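Local coordinates for heat shock protein 16 (Schizosaccharomyces pombe, PDB 3W1Z) that probably acts as a small heat shock chaperone that binds unfolded proteins, carries an alpha-crystallin domain and forms a 16-subunit assembly, at residues G8-P11 against T12-D15. Residues are numbered along the deposited sequence; the frame is centred on the assembly and turned at random.
Sequences GFPP and TVND
Phe9 holds CG beside its own backbone N (chi1 -62°), which leaves one ring carbon, CD2, 4.2 Å from Asn14 OD1; ring and amide planes stand nearly perpendicular, 83° apart. On Val13, CG2 also lies beside the backbone N, opposite the carbonyl carbon, and from there it approaches the Pro10 ring loosely, 4.4 Å from CD. Pro10 packs more closely on Thr12, where its CB meets the methyl CG2 at 3.7 Å. Pro10 is the N-cap of helix 11-23, and its carbonyl O takes two weak bonds from the first turn. Val13 N lies 3.0 Å from Pro10 O, but the bond is bent to 127° at the hydrogen. Asn14 N points almost straight at Pro10 O, yet from 3.4 Å. One residue on, Asp15 N reaches Pro11 O at 2.9 Å. Pro11, the first helical residue, has no N-H; one there would find no helical carbonyl four residues back, so proline is readily accommodated. Arg26 of another subunit packs on Phe9 and Val13, and its carbonyl accepts a weak bond from Asn14 ND2. The Pro-Pro pair thus starts the N-terminal helix by offering two carbonyls to the N-H groups of Val13, Asn14 and Asp15, within a junction between subunits.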
loop_
_atom_site.group_PDB
_atom_site.type_symbol
_atom_site.label_atom_id
_atom_site.label_comp_id
_atom_site.label_asym_id
_atom_site.label_seq_id
_atom_site.Cartn_x
_atom_site.Cartn_y
_atom_site.Cartn_z
ATOM N N GLY B 8 -1.109 14.696 -14.392
ATOM C CA GLY B 8 -2.300 15.436 -14.777
ATOM C C GLY B 8 -3.510 14.545 -14.957
ATOM O O GLY B 8 -3.487 13.596 -15.739
ATOM N N PHE B 9 -4.567 14.857 -14.213
ATOM C CA PHE B 9 -5.736 13.999 -14.151
ATOM C C PHE B 9 -6.584 14.135 -15.403
ATOM O O PHE B 9 -6.992 15.245 -15.765
ATOM C CB PHE B 9 -6.571 14.316 -12.901
ATOM C CG PHE B 9 -5.839 14.079 -11.596
ATOM C CD1 PHE B 9 -4.869 13.088 -11.495
ATOM C CD2 PHE B 9 -6.120 14.851 -10.471
ATOM C CE1 PHE B 9 -4.189 12.877 -10.294
ATOM C CE2 PHE B 9 -5.446 14.640 -9.273
ATOM C CZ PHE B 9 -4.484 13.653 -9.187
ATOM N N PRO B 10 -6.807 13.008 -16.099
ATOM C CA PRO B 10 -7.890 12.978 -17.080
ATOM C C PRO B 10 -9.159 13.293 -16.308
ATOM O O PRO B 10 -9.319 12.786 -15.195
ATOM C CB PRO B 10 -7.913 11.518 -17.534
ATOM C CG PRO B 10 -6.534 10.987 -17.243
ATOM C CD PRO B 10 -6.086 11.724 -16.009
ATOM N N PRO B 11 -10.037 14.143 -16.867
ATOM C CA PRO B 11 -11.294 14.511 -16.198
ATOM C C PRO B 11 -12.088 13.277 -15.751
ATOM O O PRO B 11 -12.799 13.304 -14.734
ATOM C CB PRO B 11 -12.062 15.254 -17.298
ATOM C CG PRO B 11 -10.990 15.857 -18.156
ATOM C CD PRO B 11 -9.861 14.853 -18.148
ATOM N N THR B 12 -11.952 12.203 -16.527
ATOM C CA THR B 12 -12.562 10.910 -16.233
ATOM C C THR B 12 -12.229 10.387 -14.837
ATOM O O THR B 12 -13.113 9.933 -14.117
ATOM C CB THR B 12 -12.118 9.855 -17.258
ATOM O OG1 THR B 12 -11.270 8.894 -16.618
ATOM C CG2 THR B 12 -11.356 10.511 -18.403
ATOM N N VAL B 13 -10.949 10.424 -14.479
ATOM C CA VAL B 13 -10.498 9.997 -13.162
ATOM C C VAL B 13 -11.097 10.881 -12.071
ATOM O O VAL B 13 -11.555 10.385 -11.037
ATOM C CB VAL B 13 -8.957 9.995 -13.087
ATOM C CG1 VAL B 13 -8.473 10.175 -11.654
ATOM C CG2 VAL B 13 -8.388 8.720 -13.695
ATOM N N ASN B 14 -11.107 12.187 -12.324
ATOM C CA ASN B 14 -11.746 13.141 -11.430
ATOM C C ASN B 14 -13.227 12.797 -11.244
ATOM O O ASN B 14 -13.821 13.116 -10.209
ATOM C CB ASN B 14 -11.579 14.574 -11.952
ATOM C CG ASN B 14 -10.977 15.513 -10.912
ATOM O OD1 ASN B 14 -10.009 16.224 -11.188
ATOM N ND2 ASN B 14 -11.553 15.520 -9.711
ATOM N N ASP B 15 -13.816 12.147 -12.248
ATOM C CA ASP B 15 -15.166 11.609 -12.119
ATOM C C ASP B 15 -15.154 10.353 -11.248
ATOM O O ASP B 15 -16.006 10.192 -10.388
ATOM C CB ASP B 15 -15.770 11.258 -13.487
ATOM C CG ASP B 15 -16.075 12.474 -14.335
ATOM O OD1 ASP B 15 -16.002 13.599 -13.816
ATOM O OD2 ASP B 15 -16.408 12.303 -15.527
#